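Local coordinates for beta-ketoacyl synthase (Burkholderia phymatum, PDB 4EWG), which probably catalyses the condensation step of fatty acid chain elongation, as a 3-oxoacyl-[acyl-carrier-protein] synthase of the thiolase-like superfamily, at residues A[6-11]-A[242-247]; A[11-16]-A[256-261]; A[228-233]-A[306-311]; A[391-396]-A[405-410]. All coordinates share one frame; numbering follows the deposited sequence.

Contact 1 of 4, residues A[6-11]-A[242-247]; sequences KRVVIT and LVLEEY
Strands 8-16 and 238-246 are antiparallel neighbours in the large mixed sheet of the thiolase-like fold, and residues 6-11 and 242-247 meet at one end of that pairing. Val9 and Glu245 form the hydrogen-bonded pair. Val9 N gives a nearly straight bond to Glu245 O at 2.9 Å, and Glu245 N returns one to Val9 O at 2.8 Å. Thr11 N binds Val243 O, and Tyr247 N reaches Arg7 O from above its carbonyl plane.

Glu245 runs out extended, with CG anti to the backbone N (chi1 -178°). Glu245 OE1 accepts the Thr11 OG1 proton at 2.7 Å. OE2 turns to His249, which binds calcium in this protein although no ion is bound to this chain here, and to Arg253, so the carboxylate is held from several sides.

At the exposed end of the pairing, the Arg7 guanidinium lies flat over the Tyr247 ring in a cation-pi stack. Arg7 CZ is 4.6 Å from the Tyr247 ring centroid and the planes are 23° apart. Arg7 also forms a salt bridge with Glu260. Val9 CG1 touches Tyr247 CD1 at 3.7 Å. Glu246 is the N-cap of helix 247-252, with OE1 bonded to His249 N.

On the face of Val8, Ile10 and Leu244, helix 170-183 packs against Val8 and Leu244. Helix 247-252 lies against Val9, Thr11 and Glu245, and strand 259-268 borders strand 8-16 on its other edge.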
loop_
_atom_site.group_PDB
_atom_site.type_symbol
_atom_site.label_atom_id
_atom_site.label_comp_id
_atom_site.label_asym_id
_atom_site.label_seq_id
_atom_site.Cartn_x
_atom_site.Cartn_y
_atom_site.Cartn_z
ATOM N N LYS A 6 -7.589 -12.252 -19.229
ATOM C CA LYS A 6 -7.000 -13.563 -18.904
ATOM C C LYS A 6 -7.638 -14.156 -17.663
ATOM O O LYS A 6 -8.048 -13.437 -16.749
ATOM C CB LYS A 6 -5.517 -13.449 -18.656
ATOM C CG LYS A 6 -4.751 -12.713 -19.734
ATOM C CD LYS A 6 -4.615 -13.522 -20.998
ATOM C CE LYS A 6 -3.959 -12.677 -22.069
ATOM N NZ LYS A 6 -3.715 -13.536 -23.255
ATOM N N ARG A 7 -7.740 -15.476 -17.647
ATOM C CA ARG A 7 -8.217 -16.164 -16.493
ATOM C C ARG A 7 -7.039 -16.335 -15.572
ATOM O O ARG A 7 -5.881 -16.297 -16.014
ATOM C CB ARG A 7 -8.835 -17.501 -16.886
ATOM C CG ARG A 7 -10.055 -17.334 -17.802
ATOM C CD ARG A 7 -10.585 -18.645 -18.351
ATOM N NE ARG A 7 -10.977 -19.571 -17.290
ATOM C CZ ARG A 7 -11.519 -20.763 -17.504
ATOM N NH1 ARG A 7 -11.730 -21.187 -18.753
ATOM N NH2 ARG A 7 -11.872 -21.523 -16.487
ATOM N N VAL A 8 -7.337 -16.513 -14.289
ATOM C CA VAL A 8 -6.322 -16.539 -13.272
ATOM C C VAL A 8 -6.564 -17.679 -12.283
ATOM O O VAL A 8 -7.659 -17.800 -11.721
ATOM C CB VAL A 8 -6.284 -15.212 -12.547
ATOM C CG1 VAL A 8 -5.084 -15.173 -11.599
ATOM C CG2 VAL A 8 -6.222 -14.078 -13.594
ATOM N N VAL A 9 -5.528 -18.497 -12.087
ATOM C CA VAL A 9 -5.603 -19.656 -11.230
ATOM C C VAL A 9 -4.506 -19.586 -10.166
ATOM O O VAL A 9 -3.547 -18.835 -10.273
ATOM C CB VAL A 9 -5.461 -20.997 -12.031
ATOM C CG1 VAL A 9 -6.603 -21.174 -13.007
ATOM C CG2 VAL A 9 -4.089 -21.096 -12.743
ATOM N N ILE A 10 -4.675 -20.383 -9.144
ATOM C CA ILE A 10 -3.776 -20.435 -8.023
ATOM C C ILE A 10 -3.027 -21.739 -8.089
ATOM O O ILE A 10 -3.619 -22.789 -7.939
ATOM C CB ILE A 10 -4.560 -20.392 -6.690
ATOM C CG1 ILE A 10 -5.208 -19.020 -6.510
ATOM C CG2 ILE A 10 -3.645 -20.686 -5.508
ATOM C CD1 ILE A 10 -6.426 -19.055 -5.636
ATOM N N THR A 11 -1.723 -21.665 -8.282
ATOM C CA THR A 11 -0.893 -22.893 -8.489
ATOM C C THR A 11 0.084 -23.140 -7.340
ATOM O O THR A 11 0.789 -24.144 -7.338
ATOM C CB THR A 11 -0.108 -22.760 -9.787
ATOM O OG1 THR A 11 0.576 -21.501 -9.766
ATOM C CG2 THR A 11 -1.046 -22.733 -10.969
ATOM N N LEU A 242 -0.264 -16.822 -1.751
ATOM C CA LEU A 242 -0.736 -17.594 -2.902
ATOM C C LEU A 242 0.066 -17.214 -4.151
ATOM O O LEU A 242 0.436 -16.031 -4.355
ATOM C CB LEU A 242 -2.204 -17.361 -3.167
ATOM C CG LEU A 242 -3.193 -17.549 -2.035
ATOM C CD1 LEU A 242 -4.585 -17.107 -2.520
ATOM C CD2 LEU A 242 -3.193 -19.005 -1.635
ATOM N N VAL A 243 0.373 -18.226 -4.967
ATOM C CA VAL A 243 0.945 -18.001 -6.292
ATOM C C VAL A 243 -0.247 -17.938 -7.283
ATOM O O VAL A 243 -0.957 -18.911 -7.487
ATOM C CB VAL A 243 1.925 -19.109 -6.710
ATOM C CG1 VAL A 243 2.381 -18.868 -8.128
ATOM C CG2 VAL A 243 3.119 -19.201 -5.751
ATOM N N LEU A 244 -0.463 -16.786 -7.858
ATOM C CA LEU A 244 -1.494 -16.611 -8.867
ATOM C C LEU A 244 -0.798 -16.689 -10.196
ATOM O O LEU A 244 0.356 -16.241 -10.334
ATOM C CB LEU A 244 -2.179 -15.232 -8.748
ATOM C CG LEU A 244 -3.294 -14.999 -7.720
ATOM C CD1 LEU A 244 -2.810 -15.378 -6.325
ATOM C CD2 LEU A 244 -3.724 -13.524 -7.756
ATOM N N GLU A 245 -1.495 -17.231 -11.189
ATOM C CA GLU A 245 -0.844 -17.503 -12.455
ATOM C C GLU A 245 -1.858 -17.452 -13.582
ATOM O O GLU A 245 -2.971 -17.960 -13.442
ATOM C CB GLU A 245 -0.197 -18.861 -12.375
ATOM C CG GLU A 245 0.564 -19.277 -13.617
ATOM C CD GLU A 245 1.443 -20.505 -13.391
ATOM O OE1 GLU A 245 1.475 -21.049 -12.254
ATOM O OE2 GLU A 245 2.109 -20.928 -14.363
ATOM N N GLU A 246 -1.470 -16.827 -14.693
ATOM C CA GLU A 246 -2.343 -16.787 -15.853
ATOM C C GLU A 246 -2.629 -18.241 -16.294
ATOM O O GLU A 246 -1.760 -19.093 -16.252
ATOM C CB GLU A 246 -1.711 -15.971 -16.980
ATOM C CG GLU A 246 -2.601 -15.767 -18.186
ATOM C CD GLU A 246 -2.546 -16.894 -19.193
ATOM O OE1 GLU A 246 -1.468 -17.482 -19.379
ATOM O OE2 GLU A 246 -3.597 -17.210 -19.798
ATOM N N TYR A 247 -3.854 -18.477 -16.726
ATOM C CA TYR A 247 -4.369 -19.821 -16.923
ATOM C C TYR A 247 -3.622 -20.627 -17.997
ATOM O O TYR A 247 -3.233 -21.760 -17.745
ATOM C CB TYR A 247 -5.865 -19.735 -17.227
ATOM C CG TYR A 247 -6.564 -21.059 -17.511
ATOM C CD1 TYR A 247 -6.580 -22.089 -16.576
ATOM C CD2 TYR A 247 -7.218 -21.268 -18.744
ATOM C CE1 TYR A 247 -7.229 -23.283 -16.847
ATOM C CE2 TYR A 247 -7.870 -22.465 -19.027
ATOM C CZ TYR A 247 -7.872 -23.465 -18.083
ATOM O OH TYR A 247 -8.530 -24.630 -18.395
HETATM O O HOH W 1 -3.053 -16.346 -22.701
#

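Contact 2 of 4, residues A[11-16]-A[256-261]; sequences TGMGGV and TIHAEI
Thr256 faces Thr11 through its backbone. Thr256 O lies 3.7 Å from Thr11 CA and also touches the CB and CG2 of that threonine. A water sits close to both Thr256 O and Thr11 O, next to this approach.

Ile257 comes next, and its CA is the one nearest to Thr11 CA, at 4.8 Å. The side chain starts away from residues 11-16, yet Ile257 CG1 still meets Thr11 CG2 loosely at 4.4 Å. Ile257 packs on Val9 as well, two residues earlier on the same strand.

His258 carries most of the contact. Its CG is anti to the carbonyl carbon (chi1 -68°), which lays the imidazole along the backbone of Thr11 and Gly12. His258 CD2 is 3.7 Å from Thr11 C, and Gly12 N stands at the ring edge, near its plane. Met13 comes over one face. Met13 CE makes a CH-pi contact 4.2 Å from the His258 ring centroid and 17° off the normal, and Met13 SD lies obliquely. The bend at chi3 (-61°) curls this methyl over the ring. Met13 CG also meets His258 CD2 at 3.8 Å.

Residues 256-258 lead into strand 259-268, the neighbour of strand 8-16 in the central mixed sheet. Both ring nitrogens of His258 have partners elsewhere. NE2 pairs with Asp91, whose OD2 also takes Met13 N, and ND1 pairs with Lys357. Such bonds fix the rotation of the imidazole.

Ala259 and Met13 both pack on Ile353 of helix 344-358.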
loop_
_atom_site.group_PDB
_atom_site.type_symbol
_atom_site.label_atom_id
_atom_site.label_comp_id
_atom_site.label_asym_id
_atom_site.label_seq_id
_atom_site.Cartn_x
_atom_site.Cartn_y
_atom_site.Cartn_z
ATOM N N THR A 11 -1.723 -21.665 -8.282
ATOM C CA THR A 11 -0.893 -22.893 -8.489
ATOM C C THR A 11 0.084 -23.140 -7.340
ATOM O O THR A 11 0.789 -24.144 -7.338
ATOM C CB THR A 11 -0.108 -22.760 -9.787
ATOM O OG1 THR A 11 0.576 -21.501 -9.766
ATOM C CG2 THR A 11 -1.046 -22.733 -10.969
ATOM N N GLY A 12 0.113 -22.228 -6.357
ATOM C CA GLY A 12 0.937 -22.383 -5.147
ATOM C C GLY A 12 0.261 -21.786 -3.917
ATOM O O GLY A 12 -0.313 -20.694 -3.997
ATOM N N MET A 13 0.291 -22.507 -2.788
ATOM C CA MET A 13 -0.230 -21.994 -1.504
ATOM C C MET A 13 0.704 -22.412 -0.385
ATOM O O MET A 13 1.196 -23.553 -0.362
ATOM C CB MET A 13 -1.635 -22.542 -1.188
ATOM C CG MET A 13 -2.581 -22.527 -2.358
ATOM S SD MET A 13 -4.317 -22.864 -1.953
ATOM C CE MET A 13 -4.185 -24.521 -1.267
ATOM N N GLY A 14 0.936 -21.504 0.553
ATOM C CA GLY A 14 1.748 -21.778 1.704
ATOM C C GLY A 14 1.710 -20.647 2.713
ATOM O O GLY A 14 1.316 -19.523 2.412
ATOM N N GLY A 15 2.181 -20.940 3.910
ATOM C CA GLY A 15 2.276 -19.945 4.958
ATOM C C GLY A 15 2.861 -20.463 6.259
ATOM O O GLY A 15 3.264 -21.647 6.375
ATOM N N VAL A 16 2.957 -19.539 7.206
ATOM C CA VAL A 16 3.515 -19.765 8.495
ATOM C C VAL A 16 2.373 -19.388 9.468
ATOM O O VAL A 16 1.958 -18.254 9.473
ATOM C CB VAL A 16 4.844 -18.891 8.611
ATOM C CG1 VAL A 16 5.122 -18.485 10.014
ATOM C CG2 VAL A 16 6.071 -19.639 8.060
ATOM N N THR A 256 -0.180 -28.141 -11.306
ATOM C CA THR A 256 -1.302 -28.560 -10.495
ATOM C C THR A 256 -2.084 -27.296 -10.079
ATOM O O THR A 256 -1.524 -26.419 -9.464
ATOM C CB THR A 256 -0.842 -29.276 -9.231
ATOM O OG1 THR A 256 -0.216 -30.496 -9.575
ATOM C CG2 THR A 256 -2.018 -29.557 -8.341
ATOM N N ILE A 257 -3.360 -27.214 -10.446
ATOM C CA ILE A 257 -4.155 -25.996 -10.237
ATOM C C ILE A 257 -5.074 -26.176 -9.034
ATOM O O ILE A 257 -5.919 -27.072 -9.064
ATOM C CB ILE A 257 -5.030 -25.709 -11.472
ATOM C CG1 ILE A 257 -4.135 -25.369 -12.689
ATOM C CG2 ILE A 257 -6.010 -24.600 -11.161
ATOM C CD1 ILE A 257 -4.866 -25.394 -14.015
ATOM N N HIS A 258 -4.921 -25.328 -7.997
ATOM C CA HIS A 258 -5.660 -25.481 -6.731
ATOM C C HIS A 258 -7.056 -24.936 -6.812
ATOM O O HIS A 258 -7.966 -25.457 -6.195
ATOM C CB HIS A 258 -4.918 -24.796 -5.574
ATOM C CG HIS A 258 -3.601 -25.465 -5.204
ATOM N ND1 HIS A 258 -3.532 -26.733 -4.739
ATOM C CD2 HIS A 258 -2.300 -24.993 -5.242
ATOM C CE1 HIS A 258 -2.263 -27.061 -4.519
ATOM N NE2 HIS A 258 -1.497 -25.997 -4.833
ATOM N N ALA A 259 -7.219 -23.850 -7.547
ATOM C CA ALA A 259 -8.516 -23.160 -7.701
ATOM C C ALA A 259 -8.360 -22.102 -8.761
ATOM O O ALA A 259 -7.243 -21.823 -9.215
ATOM C CB ALA A 259 -8.965 -22.522 -6.393
ATOM N N GLU A 260 -9.485 -21.527 -9.179
ATOM C CA GLU A 260 -9.489 -20.375 -10.074
ATOM C C GLU A 260 -10.140 -19.230 -9.319
ATOM O O GLU A 260 -11.116 -19.437 -8.599
ATOM C CB GLU A 260 -10.272 -20.670 -11.367
ATOM C CG GLU A 260 -10.473 -19.457 -12.259
ATOM C CD GLU A 260 -11.116 -19.776 -13.605
ATOM O OE1 GLU A 260 -11.731 -20.859 -13.766
ATOM O OE2 GLU A 260 -11.009 -18.934 -14.507
ATOM N N ILE A 261 -9.606 -18.027 -9.491
ATOM C CA ILE A 261 -10.201 -16.842 -8.890
ATOM C C ILE A 261 -11.123 -16.283 -9.908
ATOM O O ILE A 261 -10.681 -16.003 -11.052
ATOM C CB ILE A 261 -9.174 -15.752 -8.574
ATOM C CG1 ILE A 261 -8.046 -16.303 -7.717
ATOM C CG2 ILE A 261 -9.857 -14.560 -7.882
ATOM C CD1 ILE A 261 -6.944 -15.270 -7.506
HETATM O O HOH W 2 0.767 -26.658 -7.450
#

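Contact 3 of 4, residues A[228-233]-A[306-311]; sequences AKRDGL and GTSTDR
Arg230 places CG between its backbone N and carbonyl carbon (chi1 70°), and from there the chain runs extended to NE. The aliphatic part passes Ser308 and carries the guanidinium to the carbonyls of Thr309 and Asp310. Arg230 NE gives a nearly straight bond to Thr309 O at 2.9 Å. It comes from well above that carbonyl plane, although the oxygen lies in the plane of the guanidinium. Arg230 NH2 reaches Asp310 O at 2.8 Å, on a lone pair and in the carbonyl plane. Two edge bonds thus fix the rotation of the guanidinium. NH1 makes a salt bridge to Asp371 and a hydrogen bond to the backbone O of Asp227. Asp310 OD1 stands over one face, 4.3 Å from Arg230 NH2. No N-H points at it, so any attraction is probably one of charge alone.

This ties loop 228-233 to the start of helix 310-324, through the carbonyls of its N-cap residue Thr309 and of its first residue.

Gly232 N makes a weak bond to Ser308 O at 3.2 Å. Leu233 CB presses on Thr307 O at 3.2 Å, and its CD2 runs beside Thr309 CG2. Ser308 OG is bonded to Arg224 N.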
loop_
_atom_site.group_PDB
_atom_site.type_symbol
_atom_site.label_atom_id
_atom_site.label_comp_id
_atom_site.label_asym_id
_atom_site.label_seq_id
_atom_site.Cartn_x
_atom_site.Cartn_y
_atom_site.Cartn_z
ATOM N N ALA A 228 -23.248 -15.626 21.575
ATOM C CA ALA A 228 -23.951 -14.705 22.494
ATOM C C ALA A 228 -23.083 -14.288 23.656
ATOM O O ALA A 228 -23.369 -13.299 24.292
ATOM C CB ALA A 228 -25.208 -15.358 23.037
ATOM N N LYS A 229 -22.046 -15.062 23.957
ATOM C CA LYS A 229 -21.209 -14.782 25.115
ATOM C C LYS A 229 -19.859 -14.224 24.719
ATOM O O LYS A 229 -18.984 -14.093 25.547
ATOM C CB LYS A 229 -21.043 -16.065 25.995
ATOM C CG LYS A 229 -22.329 -16.549 26.678
ATOM C CD LYS A 229 -23.097 -15.392 27.311
ATOM C CE LYS A 229 -24.186 -15.832 28.291
ATOM N NZ LYS A 229 -25.373 -16.362 27.565
ATOM N N ARG A 230 -19.672 -13.884 23.448
ATOM C CA ARG A 230 -18.358 -13.388 22.994
ATOM C C ARG A 230 -18.103 -12.034 23.654
ATOM O O ARG A 230 -19.056 -11.345 24.009
ATOM C CB ARG A 230 -18.315 -13.251 21.474
ATOM C CG ARG A 230 -19.176 -12.124 20.910
ATOM C CD ARG A 230 -19.175 -12.163 19.390
ATOM N NE ARG A 230 -19.898 -11.043 18.787
ATOM C CZ ARG A 230 -21.228 -10.935 18.724
ATOM N NH1 ARG A 230 -22.009 -11.883 19.231
ATOM N NH2 ARG A 230 -21.783 -9.871 18.144
ATOM N N ASP A 231 -16.828 -11.671 23.824
ATOM C CA ASP A 231 -16.464 -10.366 24.388
ATOM C C ASP A 231 -15.252 -9.745 23.677
ATOM O O ASP A 231 -14.467 -9.091 24.293
ATOM C CB ASP A 231 -16.133 -10.511 25.878
ATOM C CG ASP A 231 -14.752 -11.146 26.112
ATOM O OD1 ASP A 231 -14.417 -12.169 25.455
ATOM O OD2 ASP A 231 -13.996 -10.598 26.926
ATOM N N GLY A 232 -15.103 -9.984 22.384
ATOM C CA GLY A 232 -14.020 -9.381 21.622
ATOM C C GLY A 232 -13.118 -10.363 20.919
ATOM O O GLY A 232 -13.286 -11.570 21.023
ATOM N N LEU A 233 -12.147 -9.808 20.190
ATOM C CA LEU A 233 -11.232 -10.588 19.365
ATOM C C LEU A 233 -9.988 -10.983 20.122
ATOM O O LEU A 233 -9.753 -10.521 21.232
ATOM C CB LEU A 233 -10.828 -9.792 18.113
ATOM C CG LEU A 233 -10.069 -8.457 18.226
ATOM C CD1 LEU A 233 -8.562 -8.628 18.505
ATOM C CD2 LEU A 233 -10.292 -7.641 16.962
ATOM N N GLY A 306 -15.417 -12.748 10.701
ATOM C CA GLY A 306 -15.722 -13.382 11.987
ATOM C C GLY A 306 -14.733 -13.107 13.098
ATOM O O GLY A 306 -14.161 -14.028 13.670
ATOM N N THR A 307 -14.541 -11.823 13.395
ATOM C CA THR A 307 -13.536 -11.360 14.360
ATOM C C THR A 307 -13.904 -11.592 15.818
ATOM O O THR A 307 -13.028 -11.608 16.670
ATOM C CB THR A 307 -13.312 -9.848 14.231
ATOM O OG1 THR A 307 -14.539 -9.174 14.526
ATOM C CG2 THR A 307 -12.873 -9.456 12.858
ATOM N N SER A 308 -15.203 -11.750 16.098
ATOM C CA SER A 308 -15.738 -11.938 17.458
ATOM C C SER A 308 -15.891 -10.640 18.198
ATOM O O SER A 308 -16.046 -10.664 19.405
ATOM C CB SER A 308 -14.894 -12.923 18.313
ATOM O OG SER A 308 -15.589 -13.308 19.500
ATOM N N THR A 309 -15.856 -9.512 17.498
ATOM C CA THR A 309 -16.224 -8.251 18.128
ATOM C C THR A 309 -17.735 -8.146 18.205
ATOM O O THR A 309 -18.472 -8.886 17.529
ATOM C CB THR A 309 -15.653 -7.015 17.409
ATOM O OG1 THR A 309 -16.217 -6.909 16.108
ATOM C CG2 THR A 309 -14.141 -7.091 17.327
ATOM N N ASP A 310 -18.204 -7.231 19.032
ATOM C CA ASP A 310 -19.631 -7.056 19.191
ATOM C C ASP A 310 -20.280 -6.591 17.872
ATOM O O ASP A 310 -21.041 -7.334 17.246
ATOM C CB ASP A 310 -19.906 -6.092 20.330
ATOM C CG ASP A 310 -21.306 -6.170 20.799
ATOM O OD1 ASP A 310 -21.642 -7.196 21.448
ATOM O OD2 ASP A 310 -22.082 -5.234 20.525
ATOM N N ARG A 311 -19.940 -5.396 17.423
ATOM C CA ARG A 311 -20.547 -4.833 16.203
ATOM C C ARG A 311 -20.129 -5.537 14.900
ATOM O O ARG A 311 -20.904 -5.574 13.937
ATOM C CB ARG A 311 -20.157 -3.374 16.044
ATOM C CG ARG A 311 -20.647 -2.449 17.124
ATOM C CD ARG A 311 -20.060 -1.069 16.888
ATOM N NE ARG A 311 -20.681 -0.030 17.698
ATOM C CZ ARG A 311 -21.884 0.494 17.484
ATOM N NH1 ARG A 311 -22.630 0.071 16.460
ATOM N NH2 ARG A 311 -22.352 1.461 18.304
#

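Contact 4 of 4, residues A[391-396]-A[405-410]; sequences YVMSNN and SLIFRR
Backbone hydrogen bonds join Val392 to Phe408 and Ser394 to Leu406, two in each pair. They are of even length: Ser394 N to Leu406 O is 2.9 Å and Leu406 N to Ser394 O is 3.0 Å. Between them lies the non-hydrogen-bonded pair Met393-Ile407, and Tyr391-Arg409 and Asn395-Ser405 flank them. CA-H...O contacts fill in, with Met393 CA 3.2 Å from Leu406 O.

One side-chain hydrogen bond is added. Ser405 OG, anti to its backbone N (chi1 -178°), gives its proton to Asn395 OD1 at 2.8 Å, in the amide's carbonyl plane. The end of Met393 lies against the same hydroxyl, with Met393 CE 3.2 Å from Ser405 OG.

These strands, 391-398 and 402-409, form a beta hairpin within the large mixed sheet. Strand 402-409 is bordered by strand 259-268 on its other edge, and strand 391-398 by strand 299-303.

Apolar contacts follow the two faces. With Tyr391, Met393 and Ile407 on one face, Met393 CE meets Ile407 CG1 at 3.7 Å, and Tyr391 CD2 touches Ile407 CG2. Helix 278-291 packs against Ile407 and Asn395 there. On the other face, Val392 CG2 meets Phe408 CB at 3.9 Å and comes near the edge of the phenyl ring, beneath helix 344-358.

Aromatic and charged groups meet at the open end of the hairpin. The Tyr391 ring crosses the extended Arg409 chain at a slant. Its hydroxyl stops over the centre of one guanidinium face, with Tyr391 OH 3.6 Å from Arg409 CZ. Ring and guanidinium planes are 33° apart.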
loop_
_atom_site.group_PDB
_atom_site.type_symbol
_atom_site.label_atom_id
_atom_site.label_comp_id
_atom_site.label_asym_id
_atom_site.label_seq_id
_atom_site.Cartn_x
_atom_site.Cartn_y
_atom_site.Cartn_z
ATOM N N TYR A 391 -18.521 -23.117 -5.998
ATOM C CA TYR A 391 -17.927 -21.836 -5.656
ATOM C C TYR A 391 -17.952 -21.549 -4.164
ATOM O O TYR A 391 -18.953 -21.841 -3.466
ATOM C CB TYR A 391 -18.628 -20.679 -6.360
ATOM C CG TYR A 391 -18.699 -20.788 -7.873
ATOM C CD1 TYR A 391 -19.724 -21.516 -8.500
ATOM C CD2 TYR A 391 -17.766 -20.122 -8.688
ATOM C CE1 TYR A 391 -19.793 -21.596 -9.892
ATOM C CE2 TYR A 391 -17.825 -20.202 -10.074
ATOM C CZ TYR A 391 -18.829 -20.934 -10.674
ATOM O OH TYR A 391 -18.863 -21.004 -12.058
ATOM N N VAL A 392 -16.863 -20.912 -3.695
ATOM C CA VAL A 392 -16.806 -20.396 -2.359
ATOM C C VAL A 392 -16.428 -18.927 -2.335
ATOM O O VAL A 392 -15.835 -18.406 -3.280
ATOM C CB VAL A 392 -15.858 -21.223 -1.492
ATOM C CG1 VAL A 392 -16.386 -22.675 -1.445
ATOM C CG2 VAL A 392 -14.451 -21.146 -2.042
ATOM N N MET A 393 -16.803 -18.270 -1.241
ATOM C CA MET A 393 -16.496 -16.865 -1.026
ATOM C C MET A 393 -15.740 -16.683 0.304
ATOM O O MET A 393 -16.073 -17.318 1.320
ATOM C CB MET A 393 -17.785 -16.040 -1.022
ATOM C CG MET A 393 -17.596 -14.548 -0.786
ATOM S SD MET A 393 -19.162 -13.617 -0.819
ATOM C CE MET A 393 -19.336 -13.313 -2.574
ATOM N N SER A 394 -14.732 -15.796 0.290
ATOM C CA SER A 394 -14.035 -15.430 1.522
ATOM C C SER A 394 -14.051 -13.918 1.654
ATOM O O SER A 394 -13.600 -13.205 0.753
ATOM C CB SER A 394 -12.606 -15.915 1.545
ATOM O OG SER A 394 -11.979 -15.567 2.785
ATOM N N ASN A 395 -14.571 -13.451 2.782
ATOM C CA ASN A 395 -14.785 -12.016 3.031
ATOM C C ASN A 395 -13.900 -11.479 4.143
ATOM O O ASN A 395 -13.465 -12.219 5.025
ATOM C CB ASN A 395 -16.239 -11.762 3.416
ATOM C CG ASN A 395 -17.188 -11.972 2.264
ATOM O OD1 ASN A 395 -16.848 -11.670 1.105
ATOM N ND2 ASN A 395 -18.407 -12.491 2.565
ATOM N N ASN A 396 -13.597 -10.196 4.061
ATOM C CA ASN A 396 -12.788 -9.505 5.078
ATOM C C ASN A 396 -13.180 -8.063 5.099
ATOM O O ASN A 396 -13.457 -7.456 4.051
ATOM C CB ASN A 396 -11.280 -9.607 4.781
ATOM C CG ASN A 396 -10.794 -11.033 4.750
ATOM O OD1 ASN A 396 -10.481 -11.640 5.822
ATOM N ND2 ASN A 396 -10.691 -11.580 3.560
ATOM N N SER A 405 -14.235 -8.974 -0.891
ATOM C CA SER A 405 -14.933 -10.238 -1.100
ATOM C C SER A 405 -14.239 -10.968 -2.254
ATOM O O SER A 405 -14.081 -10.414 -3.338
ATOM C CB SER A 405 -16.393 -9.966 -1.450
ATOM O OG SER A 405 -17.108 -11.150 -1.625
ATOM N N LEU A 406 -13.829 -12.199 -2.014
ATOM C CA LEU A 406 -13.141 -13.012 -3.017
ATOM C C LEU A 406 -13.979 -14.204 -3.327
ATOM O O LEU A 406 -14.448 -14.873 -2.394
ATOM C CB LEU A 406 -11.794 -13.480 -2.485
ATOM C CG LEU A 406 -10.728 -12.397 -2.406
ATOM C CD1 LEU A 406 -9.600 -12.831 -1.431
ATOM C CD2 LEU A 406 -10.213 -12.056 -3.804
ATOM N N ILE A 407 -14.124 -14.515 -4.615
ATOM C CA ILE A 407 -14.777 -15.733 -5.040
ATOM C C ILE A 407 -13.795 -16.690 -5.762
ATOM O O ILE A 407 -13.161 -16.325 -6.779
ATOM C CB ILE A 407 -15.991 -15.447 -5.964
ATOM C CG1 ILE A 407 -17.030 -14.583 -5.226
ATOM C CG2 ILE A 407 -16.634 -16.767 -6.409
ATOM C CD1 ILE A 407 -18.196 -14.086 -6.072
ATOM N N PHE A 408 -13.720 -17.934 -5.246
ATOM C CA PHE A 408 -12.897 -18.978 -5.817
ATOM C C PHE A 408 -13.780 -20.073 -6.462
ATOM O O PHE A 408 -14.791 -20.514 -5.891
ATOM C CB PHE A 408 -12.012 -19.608 -4.737
ATOM C CG PHE A 408 -11.147 -18.630 -4.035
ATOM C CD1 PHE A 408 -10.166 -17.946 -4.723
ATOM C CD2 PHE A 408 -11.329 -18.360 -2.691
ATOM C CE1 PHE A 408 -9.369 -17.011 -4.092
ATOM C CE2 PHE A 408 -10.528 -17.424 -2.044
ATOM C CZ PHE A 408 -9.546 -16.752 -2.747
ATOM N N ARG A 409 -13.381 -20.507 -7.639
ATOM C CA ARG A 409 -14.094 -21.557 -8.339
ATOM C C ARG A 409 -13.403 -22.901 -8.111
ATOM O O ARG A 409 -12.166 -23.005 -8.142
ATOM C CB ARG A 409 -14.182 -21.255 -9.838
ATOM C CG ARG A 409 -14.636 -22.459 -10.616
ATOM C CD ARG A 409 -14.954 -22.202 -12.069
ATOM N NE ARG A 409 -15.846 -23.269 -12.469
ATOM C CZ ARG A 409 -16.524 -23.288 -13.603
ATOM N NH1 ARG A 409 -16.374 -22.324 -14.506
ATOM N NH2 ARG A 409 -17.336 -24.294 -13.850
ATOM N N ARG A 410 -14.206 -23.929 -7.864
ATOM C CA ARG A 410 -13.687 -25.301 -7.699
ATOM C C ARG A 410 -12.969 -25.707 -8.949
ATOM O O ARG A 410 -13.379 -25.361 -10.032
ATOM C CB ARG A 410 -14.852 -26.272 -7.416
ATOM C CG ARG A 410 -14.445 -27.686 -7.003
ATOM C CD ARG A 410 -13.944 -27.745 -5.574
ATOM N NE ARG A 410 -13.715 -29.121 -5.122
ATOM C CZ ARG A 410 -14.628 -29.921 -4.548
ATOM N NH1 ARG A 410 -15.886 -29.521 -4.316
ATOM N NH2 ARG A 410 -14.285 -31.152 -4.193
#

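Overall arrangement
Contacts 1, 2 and 4 all lie on the central mixed sheet, and contact 3 lies away from it. Contacts 1 and 2 share strand 8-16 and Thr11, with centres about 8 Å apart, and the Arg7-Glu260 salt bridge joins them. Contact 4 lies one strand farther on, and its strand 402-409 borders strand 259-268 of contact 2. Contacts 1 and 4 are regular antiparallel pairings, mostly buried, with exposed or partly exposed arginine-tyrosine pairs at their ends. Contact 2 is buried too, but it rests on an imidazole and a methionine. Contact 3, partly buried and about 35 Å from contact 1 between centres, relies on arginine-to-carbonyl bonds between a loop and a helix start.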